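Local coordinates for protein cellulase (Soil metagenome, PDB 5I2U) that probably hydrolyses the beta-1,4-glucosidic bonds of cellulose, as a halotolerant glycosyl hydrolase of family 5 built on a TIM barrel, at residues L39-T44 and N216-M221; V125-H130 and K140-G145; M146-G151 and R184-D189; N155-I160 and D189-V194. All coordinates share one frame; numbering follows the deposited sequence.

Contact 1. Residues L39-T44 and N216-M221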
loop_
_atom_site.group_PDB
_atom_site.type_symbol
_atom_site.label_atom_id
_atom_site.label_comp_id
_atom_site.label_asym_id
_atom_site.label_seq_id
_atom_site.Cartn_x
_atom_site.Cartn_y
_atom_site.Cartn_z
ATOM N N LEU A 39 5.794 -11.075 -9.598
ATOM C CA LEU A 39 5.016 -11.671 -8.516
ATOM C C LEU A 39 3.753 -12.321 -9.065
ATOM O O LEU A 39 3.308 -11.978 -10.150
ATOM C CB LEU A 39 4.659 -10.611 -7.468
ATOM C CG LEU A 39 5.854 -9.864 -6.866
ATOM C CD1 LEU A 39 5.411 -8.881 -5.793
ATOM C CD2 LEU A 39 6.904 -10.821 -6.310
ATOM N N GLN A 40 3.188 -13.257 -8.311
ATOM C CA GLN A 40 1.936 -13.926 -8.686
ATOM C C GLN A 40 1.234 -14.412 -7.438
ATOM O O GLN A 40 1.864 -14.550 -6.398
ATOM C CB GLN A 40 2.192 -15.093 -9.658
ATOM C CG GLN A 40 3.099 -16.203 -9.138
ATOM C CD GLN A 40 3.447 -17.250 -10.205
ATOM O OE1 GLN A 40 2.595 -17.660 -11.010
ATOM N NE2 GLN A 40 4.691 -17.728 -10.182
ATOM N N VAL A 41 -0.074 -14.607 -7.528
ATOM C CA VAL A 41 -0.888 -15.033 -6.389
ATOM C C VAL A 41 -1.316 -16.478 -6.610
ATOM O O VAL A 41 -1.986 -16.785 -7.603
ATOM C CB VAL A 41 -2.130 -14.139 -6.221
ATOM C CG1 VAL A 41 -3.038 -14.656 -5.102
ATOM C CG2 VAL A 41 -1.717 -12.703 -5.941
ATOM N N ILE A 42 -0.912 -17.360 -5.698
ATOM C CA ILE A 42 -1.240 -18.777 -5.784
ATOM C C ILE A 42 -2.116 -19.102 -4.596
ATOM O O ILE A 42 -1.670 -18.978 -3.461
ATOM C CB ILE A 42 0.013 -19.665 -5.762
ATOM C CG1 ILE A 42 1.149 -19.000 -6.535
ATOM C CG2 ILE A 42 -0.335 -21.043 -6.331
ATOM C CD1 ILE A 42 2.482 -19.693 -6.360
ATOM N N GLY A 43 -3.346 -19.540 -4.859
ATOM C CA GLY A 43 -4.376 -19.625 -3.833
ATOM C C GLY A 43 -4.487 -18.240 -3.217
ATOM O O GLY A 43 -4.866 -17.277 -3.897
ATOM N N THR A 44 -4.080 -18.122 -1.958
ATOM C CA THR A 44 -4.093 -16.839 -1.248
ATOM C C THR A 44 -2.712 -16.182 -1.145
ATOM O O THR A 44 -2.614 -15.030 -0.743
ATOM C CB THR A 44 -4.629 -17.031 0.184
ATOM O OG1 THR A 44 -3.729 -17.879 0.918
ATOM C CG2 THR A 44 -6.039 -17.631 0.146
ATOM N N ASN A 216 -3.980 -12.925 -10.315
ATOM C CA ASN A 216 -3.026 -11.995 -9.712
ATOM C C ASN A 216 -3.661 -10.728 -9.143
ATOM O O ASN A 216 -3.188 -9.615 -9.378
ATOM C CB ASN A 216 -1.902 -11.661 -10.707
ATOM C CG ASN A 216 -0.946 -12.803 -10.901
ATOM O OD1 ASN A 216 -1.047 -13.844 -10.251
ATOM N ND2 ASN A 216 -0.012 -12.628 -11.819
ATOM N N ILE A 217 -4.757 -10.914 -8.420
ATOM C CA ILE A 217 -5.299 -9.855 -7.594
ATOM C C ILE A 217 -5.277 -10.274 -6.127
ATOM O O ILE A 217 -5.289 -11.472 -5.815
ATOM C CB ILE A 217 -6.705 -9.392 -8.036
ATOM C CG1 ILE A 217 -7.803 -10.376 -7.627
ATOM C CG2 ILE A 217 -6.730 -9.143 -9.538
ATOM C CD1 ILE A 217 -9.164 -9.715 -7.541
ATOM N N MET A 218 -5.213 -9.269 -5.250
ATOM C CA MET A 218 -5.403 -9.454 -3.813
ATOM C C MET A 218 -6.301 -8.358 -3.290
ATOM O O MET A 218 -6.494 -7.324 -3.929
ATOM C CB MET A 218 -4.074 -9.429 -3.076
ATOM C CG MET A 218 -3.013 -10.314 -3.707
ATOM S SD MET A 218 -1.493 -10.359 -2.755
ATOM C CE MET A 218 -1.899 -11.578 -1.492
ATOM N N TYR A 219 -6.863 -8.612 -2.119
ATOM C CA TYR A 219 -7.754 -7.675 -1.462
ATOM C C TYR A 219 -7.025 -6.992 -0.306
ATOM O O TYR A 219 -6.257 -7.634 0.411
ATOM C CB TYR A 219 -9.002 -8.413 -0.995
ATOM C CG TYR A 219 -9.766 -9.009 -2.161
ATOM C CD1 TYR A 219 -10.718 -8.256 -2.853
ATOM C CD2 TYR A 219 -9.501 -10.305 -2.605
ATOM C CE1 TYR A 219 -11.412 -8.799 -3.917
ATOM C CE2 TYR A 219 -10.198 -10.861 -3.672
ATOM C CZ TYR A 219 -11.149 -10.105 -4.324
ATOM O OH TYR A 219 -11.827 -10.643 -5.398
ATOM N N THR A 220 -7.242 -5.687 -0.144
ATOM C CA THR A 220 -6.516 -4.956 0.866
ATOM C C THR A 220 -7.227 -5.012 2.194
ATOM O O THR A 220 -8.453 -5.219 2.269
ATOM C CB THR A 220 -6.181 -3.513 0.450
ATOM O OG1 THR A 220 -7.381 -2.786 0.201
ATOM C CG2 THR A 220 -5.301 -3.511 -0.801
ATOM N N MET A 221 -6.431 -4.864 3.247
ATOM C CA MET A 221 -6.943 -4.668 4.595
ATOM C C MET A 221 -6.099 -3.591 5.238
ATOM O O MET A 221 -4.883 -3.627 5.114
ATOM C CB MET A 221 -6.881 -5.976 5.395
ATOM C CG MET A 221 -7.612 -5.931 6.727
ATOM S SD MET A 221 -6.611 -5.358 8.120
ATOM C CE MET A 221 -5.566 -6.788 8.391
#

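Contact 2. Residues V125-H130 and K140-G145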
loop_
_atom_site.group_PDB
_atom_site.type_symbol
_atom_site.label_atom_id
_atom_site.label_comp_id
_atom_site.label_asym_id
_atom_site.label_seq_id
_atom_site.Cartn_x
_atom_site.Cartn_y
_atom_site.Cartn_z
ATOM N N VAL A 125 6.845 -1.384 -5.942
ATOM C CA VAL A 125 6.207 -0.108 -5.737
ATOM C C VAL A 125 4.711 -0.222 -5.985
ATOM O O VAL A 125 4.276 -0.787 -7.005
ATOM C CB VAL A 125 6.857 0.997 -6.604
ATOM C CG1 VAL A 125 6.811 0.656 -8.093
ATOM C CG2 VAL A 125 6.201 2.340 -6.327
ATOM N N ILE A 126 3.934 0.295 -5.035
ATOM C CA ILE A 126 2.491 0.303 -5.151
ATOM C C ILE A 126 2.104 1.662 -5.684
ATOM O O ILE A 126 2.496 2.673 -5.121
ATOM C CB ILE A 126 1.775 0.035 -3.795
ATOM C CG1 ILE A 126 2.091 -1.389 -3.306
ATOM C CG2 ILE A 126 0.259 0.196 -3.930
ATOM C CD1 ILE A 126 1.744 -1.617 -1.844
ATOM N N ILE A 127 1.350 1.672 -6.776
ATOM C CA ILE A 127 0.768 2.894 -7.317
ATOM C C ILE A 127 -0.649 2.960 -6.799
ATOM O O ILE A 127 -1.511 2.225 -7.271
ATOM C CB ILE A 127 0.810 2.933 -8.866
ATOM C CG1 ILE A 127 2.267 2.872 -9.366
ATOM C CG2 ILE A 127 0.179 4.217 -9.384
ATOM C CD1 ILE A 127 2.395 2.654 -10.855
ATOM N N ASP A 128 -0.866 3.855 -5.835
ATOM C CA ASP A 128 -2.092 3.900 -5.048
ATOM C C ASP A 128 -2.959 5.126 -5.423
ATOM O O ASP A 128 -2.563 6.275 -5.251
ATOM C CB ASP A 128 -1.754 3.810 -3.539
ATOM C CG ASP A 128 -2.849 4.375 -2.617
ATOM O OD1 ASP A 128 -4.060 4.235 -2.903
ATOM O OD2 ASP A 128 -2.469 4.953 -1.569
ATOM N N PHE A 129 -4.146 4.818 -5.944
ATOM C CA PHE A 129 -5.172 5.763 -6.310
ATOM C C PHE A 129 -5.867 6.057 -5.015
ATOM O O PHE A 129 -6.795 5.354 -4.613
ATOM C CB PHE A 129 -6.093 5.080 -7.325
ATOM C CG PHE A 129 -7.024 5.998 -8.031
ATOM C CD1 PHE A 129 -6.587 6.743 -9.120
ATOM C CD2 PHE A 129 -8.357 6.086 -7.629
ATOM C CE1 PHE A 129 -7.459 7.579 -9.793
ATOM C CE2 PHE A 129 -9.237 6.917 -8.290
ATOM C CZ PHE A 129 -8.787 7.671 -9.376
ATOM N N HIS A 130 -5.379 7.095 -4.341
ATOM C CA HIS A 130 -5.655 7.324 -2.937
ATOM C C HIS A 130 -6.967 8.099 -2.750
ATOM O O HIS A 130 -6.982 9.299 -2.437
ATOM C CB HIS A 130 -4.456 8.009 -2.279
ATOM C CG HIS A 130 -4.396 7.832 -0.793
ATOM N ND1 HIS A 130 -3.787 6.750 -0.193
ATOM C CD2 HIS A 130 -4.839 8.617 0.210
ATOM C CE1 HIS A 130 -3.868 6.871 1.117
ATOM N NE2 HIS A 130 -4.507 7.995 1.388
ATOM N N LYS A 140 -9.863 4.571 -14.464
ATOM C CA LYS A 140 -9.610 3.883 -15.734
ATOM C C LYS A 140 -8.586 4.601 -16.587
ATOM O O LYS A 140 -7.698 3.976 -17.140
ATOM C CB LYS A 140 -10.896 3.711 -16.539
ATOM C CG LYS A 140 -11.886 2.731 -15.928
ATOM C CD LYS A 140 -13.267 2.895 -16.544
ATOM C CE LYS A 140 -14.162 1.734 -16.169
ATOM N NZ LYS A 140 -15.514 1.799 -16.794
ATOM N N THR A 141 -8.705 5.918 -16.698
ATOM C CA THR A 141 -7.773 6.676 -17.535
ATOM C C THR A 141 -6.389 6.715 -16.930
ATOM O O THR A 141 -5.404 6.623 -17.651
ATOM C CB THR A 141 -8.244 8.112 -17.699
ATOM O OG1 THR A 141 -9.665 8.118 -17.869
ATOM C CG2 THR A 141 -7.569 8.839 -18.857
ATOM N N PHE A 142 -6.329 6.880 -15.605
ATOM C CA PHE A 142 -5.064 6.909 -14.879
ATOM C C PHE A 142 -4.359 5.555 -14.981
ATOM O O PHE A 142 -3.188 5.481 -15.356
ATOM C CB PHE A 142 -5.274 7.278 -13.400
ATOM C CG PHE A 142 -4.029 7.140 -12.571
ATOM C CD1 PHE A 142 -2.937 7.971 -12.797
ATOM C CD2 PHE A 142 -3.917 6.135 -11.606
ATOM C CE1 PHE A 142 -1.776 7.836 -12.064
ATOM C CE2 PHE A 142 -2.750 6.000 -10.870
ATOM C CZ PHE A 142 -1.684 6.862 -11.094
ATOM N N PHE A 143 -5.073 4.487 -14.652
ATOM C CA PHE A 143 -4.432 3.170 -14.626
ATOM C C PHE A 143 -4.072 2.641 -16.017
ATOM O O PHE A 143 -3.075 1.932 -16.150
ATOM C CB PHE A 143 -5.238 2.165 -13.784
ATOM C CG PHE A 143 -5.005 2.322 -12.303
ATOM C CD1 PHE A 143 -3.749 2.083 -11.768
ATOM C CD2 PHE A 143 -6.025 2.726 -11.442
ATOM C CE1 PHE A 143 -3.507 2.241 -10.406
ATOM C CE2 PHE A 143 -5.790 2.885 -10.084
ATOM C CZ PHE A 143 -4.527 2.641 -9.571
ATOM N N ALA A 144 -4.855 3.001 -17.040
ATOM C CA ALA A 144 -4.495 2.719 -18.435
ATOM C C ALA A 144 -3.145 3.338 -18.799
ATOM O O ALA A 144 -2.286 2.669 -19.383
ATOM C CB ALA A 144 -5.581 3.212 -19.392
ATOM N N GLY A 145 -2.945 4.593 -18.404
ATOM C CA GLY A 145 -1.686 5.285 -18.647
ATOM C C GLY A 145 -0.539 4.690 -17.852
ATOM O O GLY A 145 0.562 4.561 -18.362
#

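Contact 3. Residues M146-G151 and R184-D189. With MG (magnesium ion), chain H.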
loop_
_atom_site.group_PDB
_atom_site.type_symbol
_atom_site.label_atom_id
_atom_site.label_comp_id
_atom_site.label_asym_id
_atom_site.label_seq_id
_atom_site.Cartn_x
_atom_site.Cartn_y
_atom_site.Cartn_z
ATOM N N MET A 146 -0.793 4.348 -16.593
ATOM C CA MET A 146 0.210 3.689 -15.750
ATOM C C MET A 146 0.515 2.286 -16.267
ATOM O O MET A 146 1.670 1.875 -16.300
ATOM C CB MET A 146 -0.250 3.623 -14.284
ATOM C CG MET A 146 -0.269 4.955 -13.537
ATOM S SD MET A 146 1.328 5.760 -13.295
ATOM C CE MET A 146 1.266 6.993 -14.599
ATOM N N ALA A 147 -0.521 1.550 -16.659
ATOM C CA ALA A 147 -0.346 0.217 -17.247
ATOM C C ALA A 147 0.503 0.247 -18.510
ATOM O O ALA A 147 1.355 -0.612 -18.681
ATOM C CB ALA A 147 -1.688 -0.424 -17.544
ATOM N N GLU A 148 0.269 1.240 -19.370
ATOM C CA GLU A 148 1.022 1.393 -20.631
ATOM C C GLU A 148 2.476 1.722 -20.347
ATOM O O GLU A 148 3.368 1.087 -20.890
ATOM C CB GLU A 148 0.377 2.450 -21.562
ATOM C CG GLU A 148 1.189 2.841 -22.854
ATOM C CD GLU A 148 1.535 1.656 -23.784
ATOM O OE1 GLU A 148 0.916 0.565 -23.685
ATOM O OE2 GLU A 148 2.439 1.816 -24.644
ATOM N N LYS A 149 2.712 2.701 -19.485
ATOM C CA LYS A 149 4.074 3.127 -19.159
ATOM C C LYS A 149 4.875 2.051 -18.444
ATOM O O LYS A 149 6.046 1.839 -18.759
ATOM C CB LYS A 149 4.067 4.395 -18.281
ATOM C CG LYS A 149 3.806 5.695 -19.032
ATOM C CD LYS A 149 4.568 6.868 -18.416
ATOM C CE LYS A 149 6.022 6.895 -18.877
ATOM N NZ LYS A 149 6.838 7.919 -18.163
ATOM N N TYR A 150 4.264 1.418 -17.441
ATOM C CA TYR A 150 5.040 0.674 -16.445
ATOM C C TYR A 150 4.684 -0.804 -16.283
ATOM O O TYR A 150 5.268 -1.465 -15.438
ATOM C CB TYR A 150 4.938 1.372 -15.078
ATOM C CG TYR A 150 5.462 2.798 -15.007
ATOM C CD1 TYR A 150 6.803 3.083 -15.257
ATOM C CD2 TYR A 150 4.628 3.850 -14.631
ATOM C CE1 TYR A 150 7.294 4.379 -15.170
ATOM C CE2 TYR A 150 5.108 5.146 -14.536
ATOM C CZ TYR A 150 6.446 5.409 -14.806
ATOM O OH TYR A 150 6.929 6.702 -14.729
ATOM N N GLY A 151 3.758 -1.328 -17.093
ATOM C CA GLY A 151 3.217 -2.679 -16.897
ATOM C C GLY A 151 4.145 -3.851 -17.191
ATOM O O GLY A 151 3.870 -4.975 -16.766
ATOM N N ARG A 184 -5.874 -5.104 -17.116
ATOM C CA ARG A 184 -5.503 -6.404 -17.673
ATOM C C ARG A 184 -5.344 -6.431 -19.190
ATOM O O ARG A 184 -4.560 -7.224 -19.700
ATOM C CB ARG A 184 -6.483 -7.509 -17.243
ATOM C CG ARG A 184 -6.237 -8.019 -15.828
ATOM C CD ARG A 184 -5.032 -8.969 -15.751
ATOM N NE ARG A 184 -4.697 -9.304 -14.361
ATOM C CZ ARG A 184 -3.733 -8.751 -13.607
ATOM N NH1 ARG A 184 -2.914 -7.800 -14.070
ATOM N NH2 ARG A 184 -3.592 -9.160 -12.351
ATOM N N ALA A 185 -6.076 -5.578 -19.903
ATOM C CA ALA A 185 -5.965 -5.523 -21.366
ATOM C C ALA A 185 -4.565 -5.076 -21.812
ATOM O O ALA A 185 -4.117 -5.467 -22.875
ATOM C CB ALA A 185 -7.041 -4.609 -21.952
ATOM N N ILE A 186 -3.896 -4.268 -20.989
ATOM C CA ILE A 186 -2.546 -3.749 -21.257
ATOM C C ILE A 186 -1.476 -4.536 -20.472
ATOM O O ILE A 186 -0.412 -4.862 -21.003
ATOM C CB ILE A 186 -2.452 -2.238 -20.866
ATOM C CG1 ILE A 186 -3.614 -1.426 -21.501
ATOM C CG2 ILE A 186 -1.084 -1.652 -21.242
ATOM C CD1 ILE A 186 -3.728 0.028 -21.068
ATOM N N ASP A 187 -1.750 -4.774 -19.184
ATOM C CA ASP A 187 -0.825 -5.432 -18.268
ATOM C C ASP A 187 -1.489 -6.706 -17.735
ATOM O O ASP A 187 -2.213 -6.661 -16.725
ATOM C CB ASP A 187 -0.464 -4.478 -17.126
ATOM C CG ASP A 187 0.632 -5.019 -16.228
ATOM O OD1 ASP A 187 1.119 -6.155 -16.446
ATOM O OD2 ASP A 187 1.046 -4.292 -15.305
ATOM N N PRO A 188 -1.256 -7.846 -18.416
ATOM C CA PRO A 188 -1.997 -9.052 -18.053
ATOM C C PRO A 188 -1.567 -9.704 -16.736
ATOM O O PRO A 188 -2.381 -10.417 -16.146
ATOM C CB PRO A 188 -1.759 -10.003 -19.230
ATOM C CG PRO A 188 -0.541 -9.493 -19.925
ATOM C CD PRO A 188 -0.266 -8.088 -19.480
ATOM N N ASP A 189 -0.344 -9.438 -16.262
ATOM C CA ASP A 189 0.235 -10.228 -15.145
ATOM C C ASP A 189 0.470 -9.529 -13.785
ATOM O O ASP A 189 0.465 -10.228 -12.755
ATOM C CB ASP A 189 1.547 -10.895 -15.594
ATOM C CG ASP A 189 2.602 -9.896 -15.996
ATOM O OD1 ASP A 189 2.248 -8.748 -16.333
ATOM O OD2 ASP A 189 3.789 -10.247 -15.999
HETATM MG MG MG H . 3.013 -6.960 -16.534
HETATM O O HOH W 1 4.803 -7.956 -16.635
HETATM O O HOH W 2 3.310 -6.736 -18.896
#

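Contact 4. Residues N155-I160 and D189-V194. With MG (magnesium ion), chain H.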
loop_
_atom_site.group_PDB
_atom_site.type_symbol
_atom_site.label_atom_id
_atom_site.label_comp_id
_atom_site.label_asym_id
_atom_site.label_seq_id
_atom_site.Cartn_x
_atom_site.Cartn_y
_atom_site.Cartn_z
ATOM N N ASN A 155 8.367 -4.642 -10.823
ATOM C CA ASN A 155 8.259 -3.813 -9.596
ATOM C C ASN A 155 6.863 -3.309 -9.266
ATOM O O ASN A 155 6.545 -3.088 -8.100
ATOM C CB ASN A 155 9.135 -2.570 -9.686
ATOM C CG ASN A 155 10.531 -2.871 -10.161
ATOM O OD1 ASN A 155 10.702 -3.456 -11.229
ATOM N ND2 ASN A 155 11.532 -2.440 -9.407
ATOM N N VAL A 156 6.034 -3.128 -10.290
ATOM C CA VAL A 156 4.841 -2.303 -10.170
ATOM C C VAL A 156 3.636 -3.109 -9.722
ATOM O O VAL A 156 3.307 -4.122 -10.330
ATOM C CB VAL A 156 4.579 -1.582 -11.497
ATOM C CG1 VAL A 156 3.255 -0.839 -11.485
ATOM C CG2 VAL A 156 5.744 -0.631 -11.778
ATOM N N ILE A 157 3.021 -2.645 -8.630
ATOM C CA ILE A 157 1.740 -3.137 -8.125
ATOM C C ILE A 157 0.739 -1.977 -8.203
ATOM O O ILE A 157 1.077 -0.842 -7.868
ATOM C CB ILE A 157 1.872 -3.613 -6.652
ATOM C CG1 ILE A 157 2.888 -4.747 -6.551
ATOM C CG2 ILE A 157 0.522 -4.041 -6.068
ATOM C CD1 ILE A 157 3.281 -5.108 -5.140
ATOM N N TYR A 158 -0.485 -2.263 -8.626
ATOM C CA TYR A 158 -1.562 -1.261 -8.696
ATOM C C TYR A 158 -2.492 -1.412 -7.508
ATOM O O TYR A 158 -2.843 -2.542 -7.132
ATOM C CB TYR A 158 -2.382 -1.455 -9.976
ATOM C CG TYR A 158 -1.543 -1.549 -11.232
ATOM C CD1 TYR A 158 -0.933 -0.418 -11.777
ATOM C CD2 TYR A 158 -1.353 -2.775 -11.869
ATOM C CE1 TYR A 158 -0.158 -0.506 -12.934
ATOM C CE2 TYR A 158 -0.593 -2.878 -13.024
ATOM C CZ TYR A 158 0.006 -1.747 -13.559
ATOM O OH TYR A 158 0.766 -1.859 -14.701
ATOM N N GLU A 159 -2.890 -0.290 -6.912
ATOM C CA GLU A 159 -3.884 -0.308 -5.853
ATOM C C GLU A 159 -5.001 0.642 -6.257
ATOM O O GLU A 159 -4.858 1.859 -6.198
ATOM C CB GLU A 159 -3.277 0.082 -4.523
ATOM C CG GLU A 159 -4.257 -0.072 -3.372
ATOM C CD GLU A 159 -3.678 0.332 -2.043
ATOM O OE1 GLU A 159 -2.472 0.646 -1.998
ATOM O OE2 GLU A 159 -4.436 0.324 -1.045
ATOM N N ILE A 160 -6.123 0.066 -6.651
ATOM C CA ILE A 160 -7.092 0.779 -7.480
ATOM C C ILE A 160 -8.054 1.709 -6.732
ATOM O O ILE A 160 -8.667 2.580 -7.347
ATOM C CB ILE A 160 -7.860 -0.193 -8.421
ATOM C CG1 ILE A 160 -8.716 -1.204 -7.655
ATOM C CG2 ILE A 160 -6.870 -0.927 -9.307
ATOM C CD1 ILE A 160 -9.684 -1.944 -8.544
ATOM N N ASP A 189 -0.344 -9.438 -16.262
ATOM C CA ASP A 189 0.235 -10.228 -15.145
ATOM C C ASP A 189 0.470 -9.529 -13.785
ATOM O O ASP A 189 0.465 -10.228 -12.755
ATOM C CB ASP A 189 1.547 -10.895 -15.594
ATOM C CG ASP A 189 2.602 -9.896 -15.996
ATOM O OD1 ASP A 189 2.248 -8.748 -16.333
ATOM O OD2 ASP A 189 3.789 -10.247 -15.999
ATOM N N ASN A 190 0.681 -8.204 -13.762
ATOM C CA ASN A 190 1.088 -7.521 -12.525
ATOM C C ASN A 190 -0.023 -7.499 -11.485
ATOM O O ASN A 190 -1.208 -7.568 -11.824
ATOM C CB ASN A 190 1.577 -6.091 -12.775
ATOM C CG ASN A 190 2.912 -6.039 -13.485
ATOM O OD1 ASN A 190 3.131 -6.760 -14.444
ATOM N ND2 ASN A 190 3.815 -5.202 -13.006
ATOM N N ILE A 191 0.372 -7.390 -10.222
ATOM C CA ILE A 191 -0.578 -7.509 -9.112
ATOM C C ILE A 191 -1.475 -6.276 -9.069
ATOM O O ILE A 191 -1.004 -5.159 -9.297
ATOM C CB ILE A 191 0.099 -7.655 -7.716
ATOM C CG1 ILE A 191 1.198 -8.739 -7.697
ATOM C CG2 ILE A 191 -0.956 -7.952 -6.642
ATOM C CD1 ILE A 191 0.747 -10.148 -8.049
ATOM N N ILE A 192 -2.764 -6.506 -8.797
ATOM C CA ILE A 192 -3.741 -5.453 -8.578
ATOM C C ILE A 192 -4.331 -5.658 -7.201
ATOM O O ILE A 192 -4.869 -6.734 -6.918
ATOM C CB ILE A 192 -4.901 -5.485 -9.593
ATOM C CG1 ILE A 192 -4.377 -5.342 -11.032
ATOM C CG2 ILE A 192 -5.879 -4.355 -9.274
ATOM C CD1 ILE A 192 -5.397 -5.654 -12.119
ATOM N N LEU A 193 -4.250 -4.630 -6.357
ATOM C CA LEU A 193 -4.789 -4.705 -5.020
ATOM C C LEU A 193 -6.149 -4.037 -5.000
ATOM O O LEU A 193 -6.301 -2.929 -5.510
ATOM C CB LEU A 193 -3.841 -4.025 -4.047
ATOM C CG LEU A 193 -2.378 -4.477 -4.043
ATOM C CD1 LEU A 193 -1.673 -3.759 -2.900
ATOM C CD2 LEU A 193 -2.205 -5.981 -3.891
ATOM N N VAL A 194 -7.126 -4.697 -4.381
ATOM C CA VAL A 194 -8.534 -4.275 -4.435
ATOM C C VAL A 194 -9.047 -3.899 -3.053
ATOM O O VAL A 194 -9.049 -4.714 -2.144
ATOM C CB VAL A 194 -9.422 -5.398 -5.013
ATOM C CG1 VAL A 194 -10.907 -5.023 -4.961
ATOM C CG2 VAL A 194 -8.997 -5.701 -6.439
HETATM MG MG MG H . 3.013 -6.960 -16.534
HETATM O O HOH W 3 2.978 -6.837 -9.610
HETATM O O HOH W 1 4.803 -7.956 -16.635
HETATM O O HOH W 2 3.310 -6.736 -18.896
#

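Contact 1. Residues L39-T44 and N216-M221
Asn-216 reaches Val-41 where a small antiparallel hairpin, strands 40-42 and 45-47, lies against the start of strand 217-224 of the TIM barrel. A side chain, not a backbone ladder, makes the polar link. From CB, Asn-216 CG leaves anti to the carbonyl carbon (chi1 -73°), which carries the amide to strand 40-42, with CG 3.8 Å from Gln-40 CA. At the tip, OD1 accepts the Val-41 N-H, with N to OD1 3.0 Å and a nearly straight 166° at the hydrogen, although the donor stands above the carbonyl plane. ND2 is spent on Asp-189 O, so both ends of the amide are used. Asparagine suits this place twice over, since it also tolerates the positive phi it has here. Beside it the contact turns apolar: branched Val-41 sets CG2 3.5 Å from Met-218 CG. The flexible methionine chain then bends about its CG-SD bond, bringing its CE methyl 3.6 Å from Thr-44 O.

Contact 2. Residues V125-H130 and K140-G145
Phe-143 lays one side of its ring along the base of Phe-129, with CE2 3.5 Å from Phe-129 CB and CZ also close to it. The two rings meet obliquely, planes 47° apart. Further along its rim, Phe-143 CE1 points in plane at Ile-127 O, 3.7 Å away, where the slightly positive ring edge suits a carbonyl oxygen. Phe-142, one residue earlier on the helix, puts its CD2 over the centre of the Phe-143 face and touches Phe-129 CD1 at 3.7 Å. CG of Phe-142 stands anti to the backbone N (chi1 172°), sending the ring down to the strand, where its CZ meets Ile-127 CG2 at 3.7 Å. With an alanine at Phe-143, a gap would probably open against Phe-129 and the Phe-142 ring would lose the face it leans on. The axes of segments 125-130 and 140-145 come within 10.5 Å and run antiparallel, in the first half of a beta-alpha-beta unit. Ile-127 and Phe-129 turn to the helix, while Asp-128 turns away to His-130 ND1 and Arg-89. No hydrogen bond crosses this seam, which is held by shape and exclusion of water.

Contact 3. Residues M146-G151 and R184-D189
Asp-187 OD1 binds a magnesium ion at 2.1 Å, and Gly-151 O joins it on the same metal at 2.2 Å from across the contact. Asp-189 OD1 sits opposite Gly-151 O, water 1 opposite Asp-187 OD1, and water 2 opposite Asn-190 OD1, making an octahedron of oxygens as magnesium prefers. Asp-189 uses its other oxygen as well: OD2 accepts a hydrogen bond of 2.6 Å from water 1, which, with the metal bond at OD1, helps fix the rotation of the carboxylate. For Asp-187 the second oxygen, OD2, goes to Tyr-158 OH. Asp-187 CG lies anti to the backbone N (chi1 -173°), which extends the carboxylate toward Gly-151. Glycine suits this place, since a CB would run into Asp-187 CG and Ala-147 O. Behind the metal the two helices touch through small and branched apolar groups: Ala-147 CB is 3.9 Å from Ile-186 CB, and Ile-186 CG2 rests 3.7 Å from Ala-147 C. Arg-184 steadies the turn after its helix by giving NH1 to Asp-187 O, 3.0 Å away and near the guanidinium plane; NH1 also reaches Asn-190 O. Two carboxylates, with the Gly-151 carbonyl close to the end of helix 136-150, probably make the spot favourable for a cation. It is a magnesium site of loop residues that follow neighbouring outer helices of the barrel.

Contact 4. Residues N155-I160 and D189-V194
Tyr-158 bonds through its backbone to Ile-191 and Leu-193, as adjacent parallel strands do. Tyr-158 N gives its hydrogen to Ile-191 O at 3.0 Å, Leu-193 N returns one to Tyr-158 O at 2.6 Å, and Ile-160 N continues the ladder to Leu-193 O. Before these along the strands, where Val-156 O and Ile-191 N are too far apart to bond directly, water 3 donates to the former and accepts from the latter. Side-chain bonding comes from Asn-190. Its CG is anti to the carbonyl carbon (chi1 -70°), which turns ND2 onto Val-156 O at 2.9 Å, in the carbonyl plane and on a lone pair, while OD1 binds the magnesium at 2.1 Å. ND2 is also hydrogen-bonded to Tyr-153, so metal, strand and loop fix the rotation of the amide. The apolar contacts divide between the faces of the sheet. On the side of Glu-159 and Leu-193, Ile-157 CG2 presses on Leu-193 CG at 3.6 Å. On the other, Ile-160 CG2 meets Ile-192 CG2 at 3.6 Å, and Tyr-158 CE2 lies 3.9 Å from Asn-190 CB. A phenylalanine in place of Tyr-158 would probably leave Asp-187 OD2 without its hydroxyl mate, the carboxylate then held mainly through OD1 on the metal. Helix 169-186 links these strands and packs on Tyr-158 and Ile-160, whereas Glu-159 turns to Arg-89 and Ser-249 of other barrel strands.

Overall arrangement
Contact 4 joins two barrel strands, and the others gather round it: the centres of contacts 1 and 2 each lie about 9 Å from its own, that of contact 3 about 10 Å. Strand 124-130 of contact 2 and strand 217-224 of contact 1 flank its pair, so the sheet runs through all three. Contacts 3 and 4 share Asp-189 and the magnesium, and Asn-216 of contact 1 reaches the same loop through Asp-189 O, although the centres of contacts 1 and 3 are about 17 Å apart. In family 5 enzymes the active site lies at the C-terminal ends of the barrel strands; the metal instead sits by the starts of its neighbouring strands, probably remote from catalysis.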